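Local coordinates for protein glycerate dehydrogenase (Bacillus sp. 5mfcol3.1, PDB 6P2I) that reduces acyclic imino acids, probably to amino acids, using NADPH bound to a Rossmann-type domain of the D-2-hydroxyacid dehydrogenase family, at residues E104-L109 / S197-R202; G146-G151 / I208-K213; Q100-H105 / I225-G230. All blocks are in the same frame, centred on the assembly; numbering follows the deposited sequence.

Contact 1. Residues E104-L109 / S197-R202; sequences EHVFAL and SLHIPR. With NAP (NADP nicotinamide-adenine-dinucleotide phosphate), chain C.
Ser197 OG lies against both methyls of Val106 and accepts a weak, strongly bent hydrogen bond from His199 NE2 (2.7 Å, N-H...O 116°). The serine and histidine, two residues apart where strand 195-198 runs out into a loop, thus present one joint surface to helix 99-114. Val106 meets it with two branches. CG1 stands opposite the backbone N (chi1 168°) and abuts the hydroxyl, with Ser197 OG 3.7 Å from Val106 CG1. CG2 does double duty: it is also 3.7 Å from Ser197 OG, and it pushes end-on at the imidazole, 3.5 Å from His199 CE1 and close to the ring plane, so the methyl meets an edge and not a face. Valine and histidine reach for each other from opposite directions. No hydrogen bond links the two segments; the join is buried van der Waals packing around a small polar pair. Helix 152-163 helps enclose it, with Val157 touching both Val106 and His199, while Ile225 of the adjoining strand backs Val106 and Ser197. Beyond the histidine the chain turns to the cofactor: Ile200 CD1 rests over the face of the adenine, 3.4 Å from NAP C4A, and Pro201 CA comes within 3.2 Å of NAP O3D on the nicotinamide ribose. A helix packed against the C-terminal end of a parallel strand, whose following loop meets the dinucleotide, fits the NAD(P)-binding Rossmann fold.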
# COMPACT_ATOMS: atom_id res chain seq x y z
N GLU A 104 5.57 7.14 -2.00
CA GLU A 104 4.60 6.09 -2.30
C GLU A 104 5.03 4.76 -1.71
O GLU A 104 4.19 3.97 -1.26
CB GLU A 104 4.38 5.98 -3.81
CG GLU A 104 3.62 7.16 -4.37
CD GLU A 104 3.25 7.03 -5.83
OE1 GLU A 104 3.25 5.91 -6.37
OE2 GLU A 104 2.94 8.09 -6.44
N HIS A 105 6.35 4.49 -1.68
CA HIS A 105 6.82 3.25 -1.10
C HIS A 105 6.53 3.17 0.39
O HIS A 105 6.32 2.07 0.92
CB HIS A 105 8.33 3.10 -1.34
CG HIS A 105 8.81 1.69 -1.26
ND1 HIS A 105 8.64 0.79 -2.28
CD2 HIS A 105 9.50 1.04 -0.29
CE1 HIS A 105 9.21 -0.36 -1.95
NE2 HIS A 105 9.73 -0.24 -0.75
N VAL A 106 6.55 4.31 1.09
CA VAL A 106 6.19 4.29 2.50
C VAL A 106 4.80 3.71 2.67
O VAL A 106 4.56 2.87 3.56
CB VAL A 106 6.27 5.72 3.09
CG1 VAL A 106 5.62 5.76 4.47
CG2 VAL A 106 7.72 6.21 3.16
N PHE A 107 3.86 4.12 1.82
CA PHE A 107 2.50 3.60 1.92
C PHE A 107 2.41 2.17 1.41
O PHE A 107 1.66 1.37 1.97
CB PHE A 107 1.53 4.54 1.20
CG PHE A 107 1.30 5.81 1.96
CD1 PHE A 107 2.18 6.88 1.82
CD2 PHE A 107 0.26 5.90 2.86
CE1 PHE A 107 1.99 8.03 2.55
CE2 PHE A 107 0.06 7.05 3.60
CZ PHE A 107 0.92 8.12 3.44
N ALA A 108 3.20 1.81 0.39
CA ALA A 108 3.28 0.41 -0.02
C ALA A 108 3.69 -0.47 1.16
O ALA A 108 3.06 -1.50 1.43
CB ALA A 108 4.28 0.25 -1.18
N LEU A 109 4.75 -0.08 1.88
CA LEU A 109 5.20 -0.87 3.01
C LEU A 109 4.20 -0.86 4.15
O LEU A 109 3.94 -1.90 4.76
CB LEU A 109 6.54 -0.33 3.51
CG LEU A 109 7.72 -0.61 2.60
CD1 LEU A 109 8.95 0.18 3.10
CD2 LEU A 109 8.02 -2.11 2.53
N SER A 197 7.78 6.94 10.45
CA SER A 197 8.55 6.80 9.21
C SER A 197 9.78 7.70 9.25
O SER A 197 9.68 8.88 9.59
CB SER A 197 7.68 7.14 7.99
OG SER A 197 8.32 6.76 6.78
N LEU A 198 10.94 7.14 8.89
CA LEU A 198 12.20 7.86 8.92
C LEU A 198 12.49 8.50 7.56
O LEU A 198 12.37 7.84 6.52
CB LEU A 198 13.36 6.93 9.30
CG LEU A 198 13.43 6.55 10.78
CD1 LEU A 198 14.08 5.18 10.98
CD2 LEU A 198 14.20 7.62 11.56
N HIS A 199 12.88 9.78 7.58
CA HIS A 199 13.19 10.53 6.36
C HIS A 199 14.33 11.50 6.66
O HIS A 199 14.21 12.71 6.51
CB HIS A 199 11.94 11.23 5.84
CG HIS A 199 10.87 10.26 5.48
ND1 HIS A 199 10.97 9.43 4.38
CD2 HIS A 199 9.71 9.93 6.10
CE1 HIS A 199 9.90 8.65 4.33
NE2 HIS A 199 9.12 8.94 5.36
N ILE A 200 15.46 10.94 7.08
CA ILE A 200 16.56 11.71 7.64
C ILE A 200 17.88 11.16 7.08
O ILE A 200 18.00 9.95 6.87
CB ILE A 200 16.50 11.66 9.18
CG1 ILE A 200 17.46 12.63 9.84
CG2 ILE A 200 16.69 10.24 9.70
CD1 ILE A 200 17.38 12.59 11.34
N PRO A 201 18.85 12.02 6.79
CA PRO A 201 20.14 11.53 6.31
C PRO A 201 20.89 10.83 7.43
O PRO A 201 20.72 11.12 8.61
CB PRO A 201 20.87 12.80 5.88
CG PRO A 201 20.30 13.85 6.77
CD PRO A 201 18.83 13.49 6.88
N ARG A 202 21.75 9.89 7.03
CA ARG A 202 22.65 9.23 7.97
C ARG A 202 23.95 10.01 8.11
O ARG A 202 24.62 10.30 7.11
CB ARG A 202 22.94 7.81 7.52
CG ARG A 202 23.95 7.09 8.39
CD ARG A 202 24.77 6.12 7.57
NE ARG A 202 25.63 5.30 8.40
CZ ARG A 202 26.27 4.22 7.95
NH1 ARG A 202 26.12 3.84 6.69
NH2 ARG A 202 27.04 3.52 8.77
PA NAP C . 16.20 16.39 3.12
O1A NAP C . 17.62 16.86 3.36
O2A NAP C . 15.30 17.18 2.21
O5B NAP C . 15.48 16.30 4.54
C5B NAP C . 16.15 15.78 5.69
C4B NAP C . 15.26 16.04 6.89
O4B NAP C . 15.89 15.44 8.03
C3B NAP C . 15.13 17.53 7.21
O3B NAP C . 13.86 17.77 7.84
C2B NAP C . 16.21 17.77 8.24
O2B NAP C . 15.94 18.88 9.08
C1B NAP C . 16.11 16.47 9.00
N9A NAP C . 17.31 16.23 9.82
C8A NAP C . 18.59 16.26 9.41
N7A NAP C . 19.42 16.01 10.45
C5A NAP C . 18.65 15.83 11.54
C6A NAP C . 18.88 15.54 12.96
N6A NAP C . 20.14 15.38 13.44
N1A NAP C . 17.80 15.42 13.76
C2A NAP C . 16.54 15.57 13.30
N3A NAP C . 16.24 15.84 12.01
C4A NAP C . 17.26 15.98 11.11
O3 NAP C . 16.34 14.84 2.70
PN NAP C . 15.32 13.97 1.80
O1N NAP C . 15.45 14.36 0.35
O2N NAP C . 13.95 14.00 2.43
O5D NAP C . 15.99 12.52 1.97
C5D NAP C . 16.11 11.92 3.26
C4D NAP C . 16.86 10.60 3.18
O4D NAP C . 16.09 9.67 2.42
C3D NAP C . 18.17 10.67 2.41
O3D NAP C . 19.26 11.16 3.22
C2D NAP C . 18.36 9.23 1.97
O2D NAP C . 19.20 8.54 2.91
C1D NAP C . 16.95 8.64 1.97
N1N NAP C . 16.57 8.20 0.62
C2N NAP C . 16.19 6.92 0.42
C3N NAP C . 15.85 6.47 -0.85
C7N NAP C . 15.45 5.03 -1.06
O7N NAP C . 15.46 4.56 -2.19
N7N NAP C . 15.16 4.25 -0.01
C4N NAP C . 15.90 7.36 -1.93
C5N NAP C . 16.30 8.68 -1.70
C6N NAP C . 16.63 9.07 -0.40
P2B NAP C . 16.34 20.40 8.71
O1X NAP C . 17.83 20.37 8.39
O2X NAP C . 15.51 20.74 7.51
O3X NAP C . 15.95 21.17 9.94

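Contact 2. Residues G146-G151 / I208-K213; sequences GLIGIG and IILTEK. With NAP (NADP nicotinamide-adenine-dinucleotide phosphate), chain C.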
# COMPACT_ATOMS: atom_id res chain seq x y z
N GLY A 146 4.10 9.80 12.43
CA GLY A 146 5.18 10.64 12.91
C GLY A 146 6.37 10.53 11.97
O GLY A 146 6.86 9.42 11.70
N LEU A 147 6.82 11.66 11.45
CA LEU A 147 7.86 11.71 10.43
C LEU A 147 9.13 12.22 11.09
O LEU A 147 9.20 13.37 11.52
CB LEU A 147 7.42 12.59 9.27
CG LEU A 147 6.05 12.22 8.67
CD1 LEU A 147 5.59 13.25 7.62
CD2 LEU A 147 6.11 10.83 8.06
N ILE A 148 10.15 11.35 11.19
CA ILE A 148 11.45 11.75 11.71
C ILE A 148 12.24 12.24 10.50
O ILE A 148 12.80 11.44 9.74
CB ILE A 148 12.15 10.60 12.43
CG1 ILE A 148 11.30 10.11 13.61
CG2 ILE A 148 13.57 11.01 12.90
CD1 ILE A 148 11.82 8.84 14.26
N GLY A 149 12.27 13.56 10.31
CA GLY A 149 12.75 14.15 9.08
C GLY A 149 11.59 14.60 8.23
O GLY A 149 10.72 13.80 7.88
N ILE A 150 11.54 15.90 7.91
CA ILE A 150 10.40 16.48 7.22
C ILE A 150 10.93 17.41 6.14
O ILE A 150 10.50 18.57 6.02
CB ILE A 150 9.44 17.19 8.20
CG1 ILE A 150 10.21 18.07 9.18
CG2 ILE A 150 8.63 16.16 8.98
CD1 ILE A 150 9.30 18.74 10.22
N GLY A 151 11.85 16.91 5.34
CA GLY A 151 12.41 17.59 4.19
C GLY A 151 11.68 17.22 2.92
O GLY A 151 10.45 17.12 2.90
N ILE A 208 21.97 5.57 14.86
CA ILE A 208 21.29 5.01 16.03
C ILE A 208 20.46 6.09 16.73
O ILE A 208 20.45 6.18 17.96
CB ILE A 208 22.27 4.36 17.02
CG1 ILE A 208 23.43 3.68 16.28
CG2 ILE A 208 21.55 3.34 17.89
CD1 ILE A 208 23.02 2.41 15.58
N ILE A 209 19.78 6.93 15.94
CA ILE A 209 18.90 7.92 16.56
C ILE A 209 17.72 7.23 17.23
O ILE A 209 17.22 7.71 18.26
CB ILE A 209 18.45 8.96 15.52
CG1 ILE A 209 17.83 10.18 16.23
CG2 ILE A 209 17.49 8.36 14.51
CD1 ILE A 209 17.27 11.23 15.30
N LEU A 210 17.27 6.09 16.70
CA LEU A 210 16.22 5.30 17.34
C LEU A 210 16.91 4.32 18.29
O LEU A 210 17.26 3.20 17.92
CB LEU A 210 15.35 4.59 16.31
CG LEU A 210 14.37 5.45 15.52
CD1 LEU A 210 13.30 4.59 14.87
CD2 LEU A 210 13.75 6.51 16.42
N THR A 211 17.13 4.77 19.52
CA THR A 211 17.77 3.98 20.54
C THR A 211 16.83 2.89 21.06
O THR A 211 15.62 2.90 20.81
CB THR A 211 18.20 4.88 21.69
OG1 THR A 211 17.04 5.52 22.23
CG2 THR A 211 19.16 5.95 21.19
N GLU A 212 17.41 1.94 21.81
CA GLU A 212 16.59 0.95 22.50
C GLU A 212 15.55 1.62 23.38
O GLU A 212 14.38 1.21 23.41
CB GLU A 212 17.47 0.01 23.33
CG GLU A 212 16.67 -1.05 24.09
CD GLU A 212 17.55 -1.96 24.92
OE1 GLU A 212 18.79 -1.82 24.86
OE2 GLU A 212 17.00 -2.81 25.64
N LYS A 213 15.95 2.67 24.10
CA LYS A 213 15.01 3.38 24.97
C LYS A 213 13.86 3.99 24.18
O LYS A 213 12.69 3.82 24.53
CB LYS A 213 15.75 4.47 25.75
CG LYS A 213 14.90 5.18 26.80
PA NAP C . 16.20 16.39 3.12
O1A NAP C . 17.62 16.86 3.36
O2A NAP C . 15.30 17.18 2.21
O5B NAP C . 15.48 16.30 4.54
C5B NAP C . 16.15 15.78 5.69
C4B NAP C . 15.26 16.04 6.89
O4B NAP C . 15.89 15.44 8.03
C3B NAP C . 15.13 17.53 7.21
O3B NAP C . 13.86 17.77 7.84
C2B NAP C . 16.21 17.77 8.24
O2B NAP C . 15.94 18.88 9.08
C1B NAP C . 16.11 16.47 9.00
N9A NAP C . 17.31 16.23 9.82
C8A NAP C . 18.59 16.26 9.41
N7A NAP C . 19.42 16.01 10.45
C5A NAP C . 18.65 15.83 11.54
C6A NAP C . 18.88 15.54 12.96
N6A NAP C . 20.14 15.38 13.44
N1A NAP C . 17.80 15.42 13.76
C2A NAP C . 16.54 15.57 13.30
N3A NAP C . 16.24 15.84 12.01
C4A NAP C . 17.26 15.98 11.11
O3 NAP C . 16.34 14.84 2.70
PN NAP C . 15.32 13.97 1.80
O1N NAP C . 15.45 14.36 0.35
O2N NAP C . 13.95 14.00 2.43
O5D NAP C . 15.99 12.52 1.97
C5D NAP C . 16.11 11.92 3.26
C4D NAP C . 16.86 10.60 3.18
O4D NAP C . 16.09 9.67 2.42
C3D NAP C . 18.17 10.67 2.41
O3D NAP C . 19.26 11.16 3.22
C2D NAP C . 18.36 9.23 1.97
O2D NAP C . 19.20 8.54 2.91
C1D NAP C . 16.95 8.64 1.97
N1N NAP C . 16.57 8.20 0.62
C2N NAP C . 16.19 6.92 0.42
C3N NAP C . 15.85 6.47 -0.85
C7N NAP C . 15.45 5.03 -1.06
O7N NAP C . 15.46 4.56 -2.19
N7N NAP C . 15.16 4.25 -0.01
C4N NAP C . 15.90 7.36 -1.93
C5N NAP C . 16.30 8.68 -1.70
C6N NAP C . 16.63 9.07 -0.40
P2B NAP C . 16.34 20.40 8.71
O1X NAP C . 17.83 20.37 8.39
O2X NAP C . 15.51 20.74 7.51
O3X NAP C . 15.95 21.17 9.94
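The glycine-rich turn of the dinucleotide-binding site is continuous with strand 144-148, and the last strand residue, Ile148, packs against Ile209 and Leu210 on the far side from helix 99-114. Ile148 carries one side of this contact with two branches. With CG1 opposite the carbonyl carbon and the chain then extended (chi2 171°), CD1 reaches out to Leu210, and Ile148 CD1 lies 3.7 Å from Leu210 CD2, the two side chains meeting at a slant. The shorter branch is looser: Ile148 CG2 stands 4.4 Å from Ile209 CD1. Everything that touches is aliphatic, and Ile186 and Leu189 of helix 186-192 close around Ile148 as well. The fold explains the neighbours: the sequence from Gly149 on fits the GxGxxG pattern of Rossmann domains, where a tight turn joins the first strand to the helix that follows, beside the cofactor. Gly149 has backbone angles that would jam any side chain against the carbonyl O of Ile148, and one at Gly151 would run into NAP O5B. Backbone amides of the turn take part in the binding: Ile150 N donates to the adenosine ribose hydroxyl NAP O3B over 3.0 Å, at an N-H...O angle of 156°. On the other segment Leu210 sits at the centre of an inverse gamma turn, closed by a weak bond from Thr211 N to Ile209 O at 3.2 Å. Thr211 follows as N-cap of helix 212-215, its OG1 accepting from the amide of Leu214.

Contact 3. Residues Q100-H105 / I225-G230; sequences QAVAEH and INTCRG. With NAP (NADP nicotinamide-adenine-dinucleotide phosphate), chain C; EDO (1,2-ethanediol), chain I.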
# COMPACT_ATOMS: atom_id res chain seq x y z
N GLN A 100 8.83 11.33 -4.80
CA GLN A 100 7.49 10.76 -4.98
C GLN A 100 7.52 9.24 -4.92
O GLN A 100 6.65 8.61 -4.31
CB GLN A 100 6.87 11.24 -6.30
CG GLN A 100 5.44 10.73 -6.52
CD GLN A 100 4.45 11.41 -5.59
OE1 GLN A 100 4.64 12.56 -5.18
NE2 GLN A 100 3.37 10.70 -5.25
N ALA A 101 8.52 8.63 -5.57
CA ALA A 101 8.67 7.18 -5.52
C ALA A 101 8.83 6.68 -4.09
O ALA A 101 8.18 5.71 -3.68
CB ALA A 101 9.88 6.75 -6.37
N VAL A 102 9.67 7.35 -3.30
CA VAL A 102 9.91 6.87 -1.94
C VAL A 102 8.68 7.11 -1.07
O VAL A 102 8.31 6.24 -0.27
CB VAL A 102 11.17 7.54 -1.33
CG1 VAL A 102 11.36 7.09 0.12
CG2 VAL A 102 12.39 7.17 -2.17
N ALA A 103 8.05 8.27 -1.21
CA ALA A 103 6.84 8.53 -0.43
C ALA A 103 5.76 7.50 -0.73
O ALA A 103 5.10 7.00 0.19
CB ALA A 103 6.33 9.94 -0.72
N GLU A 104 5.57 7.14 -2.00
CA GLU A 104 4.60 6.09 -2.30
C GLU A 104 5.03 4.76 -1.71
O GLU A 104 4.19 3.97 -1.26
CB GLU A 104 4.38 5.98 -3.81
CG GLU A 104 3.62 7.16 -4.37
CD GLU A 104 3.25 7.03 -5.83
OE1 GLU A 104 3.25 5.91 -6.37
OE2 GLU A 104 2.94 8.09 -6.44
N HIS A 105 6.35 4.49 -1.68
CA HIS A 105 6.82 3.25 -1.10
C HIS A 105 6.53 3.17 0.39
O HIS A 105 6.32 2.07 0.92
CB HIS A 105 8.33 3.10 -1.34
CG HIS A 105 8.81 1.69 -1.26
ND1 HIS A 105 8.64 0.79 -2.28
CD2 HIS A 105 9.50 1.04 -0.29
CE1 HIS A 105 9.21 -0.36 -1.95
NE2 HIS A 105 9.73 -0.24 -0.75
N ILE A 225 8.33 2.33 9.71
CA ILE A 225 8.75 2.30 8.31
C ILE A 225 10.13 2.93 8.21
O ILE A 225 10.35 4.03 8.73
CB ILE A 225 7.75 3.04 7.39
CG1 ILE A 225 6.32 2.51 7.57
CG2 ILE A 225 8.22 2.97 5.94
CD1 ILE A 225 6.16 1.04 7.16
N ASN A 226 11.07 2.25 7.55
CA ASN A 226 12.39 2.84 7.31
C ASN A 226 12.75 2.71 5.83
O ASN A 226 13.14 1.64 5.36
CB ASN A 226 13.45 2.20 8.19
CG ASN A 226 14.75 2.98 8.15
OD1 ASN A 226 14.75 4.14 7.72
ND2 ASN A 226 15.85 2.36 8.56
N THR A 227 12.63 3.82 5.10
CA THR A 227 13.19 3.93 3.76
C THR A 227 14.57 4.59 3.78
O THR A 227 15.07 4.95 2.71
CB THR A 227 12.27 4.72 2.83
OG1 THR A 227 12.00 6.01 3.39
CG2 THR A 227 10.93 4.01 2.65
N CYS A 228 15.16 4.77 4.95
CA CYS A 228 16.50 5.33 5.07
C CYS A 228 17.47 4.25 5.53
O CYS A 228 17.15 3.05 5.52
CB CYS A 228 16.48 6.53 6.03
SG CYS A 228 15.53 7.93 5.41
N ARG A 229 18.68 4.66 5.91
CA ARG A 229 19.72 3.71 6.29
C ARG A 229 19.27 2.87 7.48
O ARG A 229 18.61 3.36 8.39
CB ARG A 229 21.02 4.44 6.62
CG ARG A 229 21.78 4.92 5.39
CD ARG A 229 22.49 3.77 4.69
NE ARG A 229 23.72 4.20 4.05
CZ ARG A 229 24.66 3.37 3.62
NH1 ARG A 229 25.76 3.84 3.04
NH2 ARG A 229 24.50 2.06 3.76
N GLY A 230 19.65 1.59 7.46
CA GLY A 230 19.38 0.74 8.61
C GLY A 230 20.11 1.19 9.86
O GLY A 230 19.62 0.99 10.98
PA NAP C . 16.20 16.39 3.12
O1A NAP C . 17.62 16.86 3.36
O2A NAP C . 15.30 17.18 2.21
O5B NAP C . 15.48 16.30 4.54
C5B NAP C . 16.15 15.78 5.69
C4B NAP C . 15.26 16.04 6.89
O4B NAP C . 15.89 15.44 8.03
C3B NAP C . 15.13 17.53 7.21
O3B NAP C . 13.86 17.77 7.84
C2B NAP C . 16.21 17.77 8.24
O2B NAP C . 15.94 18.88 9.08
C1B NAP C . 16.11 16.47 9.00
N9A NAP C . 17.31 16.23 9.82
C8A NAP C . 18.59 16.26 9.41
N7A NAP C . 19.42 16.01 10.45
C5A NAP C . 18.65 15.83 11.54
C6A NAP C . 18.88 15.54 12.96
N6A NAP C . 20.14 15.38 13.44
N1A NAP C . 17.80 15.42 13.76
C2A NAP C . 16.54 15.57 13.30
N3A NAP C . 16.24 15.84 12.01
C4A NAP C . 17.26 15.98 11.11
O3 NAP C . 16.34 14.84 2.70
PN NAP C . 15.32 13.97 1.80
O1N NAP C . 15.45 14.36 0.35
O2N NAP C . 13.95 14.00 2.43
O5D NAP C . 15.99 12.52 1.97
C5D NAP C . 16.11 11.92 3.26
C4D NAP C . 16.86 10.60 3.18
O4D NAP C . 16.09 9.67 2.42
C3D NAP C . 18.17 10.67 2.41
O3D NAP C . 19.26 11.16 3.22
C2D NAP C . 18.36 9.23 1.97
O2D NAP C . 19.20 8.54 2.91
C1D NAP C . 16.95 8.64 1.97
N1N NAP C . 16.57 8.20 0.62
C2N NAP C . 16.19 6.92 0.42
C3N NAP C . 15.85 6.47 -0.85
C7N NAP C . 15.45 5.03 -1.06
O7N NAP C . 15.46 4.56 -2.19
N7N NAP C . 15.16 4.25 -0.01
C4N NAP C . 15.90 7.36 -1.93
C5N NAP C . 16.30 8.68 -1.70
C6N NAP C . 16.63 9.07 -0.40
P2B NAP C . 16.34 20.40 8.71
O1X NAP C . 17.83 20.37 8.39
O2X NAP C . 15.51 20.74 7.51
O3X NAP C . 15.95 21.17 9.94
C1 EDO I . 2.12 13.65 -3.12
O1 EDO I . 2.91 14.24 -4.16
C2 EDO I . 0.76 13.22 -3.67
O2 EDO I . 0.91 12.06 -4.50
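One valine divides its two methyls between protein and cofactor: Val102 CG1 packs on Thr227, while Val102 CG2 stands 3.5 Å from NAP C4N, the nicotinamide carbon that carries the hydride in NADPH. In this Rossmann domain helix 99-114 thereby meets the loop that follows strand 223-226. The touching side chains cross at a slant, and Val102 CG1 comes 3.5 Å from Thr227 OG1. Chi1 of 56° sets that hydroxyl between the backbone N and carbonyl carbon and leaves Thr227 CG2 turned toward the rim of the His105 imidazole, a looser approach of 4.4 Å to His105 CD2. NE2, next to CD2 in the ring, is hydrogen-bonded to Thr272 OG1. The loop itself is held by an Asx turn, in which Asn226 OD1 accepts from Cys228 N, and by Asn226 ND2, which donates to Arg229 O. Arg229 belongs to the D-arginine pocket. On the side of the helix that faces the second subunit, Gln100 NE2 donates to Glu104 OE2 almost straight (2.9 Å, 174°), in its amide plane and on the carboxylate's anti lone pair; both Glu104 oxygens also accept amides of Ile140 and Arg141 of the second subunit. With an alanine at Gln100, the amide tie to Glu104 is gone, and that carboxylate is likely to be less firmly fixed for its partners across the dimer interface. An ethanediol, probably from the crystallisation liquor, binds both ends of the same amide: its O1 donates to Gln100 OE1, and Gln100 NE2 donates to its O2. The carboxamide nitrogen NAP N7N donates to the backbone Thr227 O at 2.8 Å.

Contacts 1 and 3 lie side by side, their centres 3 Å apart: both rest on helix 99-114, share Glu104 and His105, and join it to the ends of strands 195-198 and 223-226, neighbours in one parallel sheet, and the loops after them. Contact 2 sits one strand further along, its centre 11 Å from that of contact 1 and 13 Å from that of contact 3. Contacts 1 and 2 are tied by probable backbone bonds, among them His199 N to Ile148 O at 2.7 Å. The three loops together follow NADP along its length, 146-151 at the adenosine ribose, 197-202 by the adenine and the nicotinamide ribose, 225-230 at the nicotinamide. The Val102 side chain is about 7 Å from bound D-arginine, that of His199 about 11 Å.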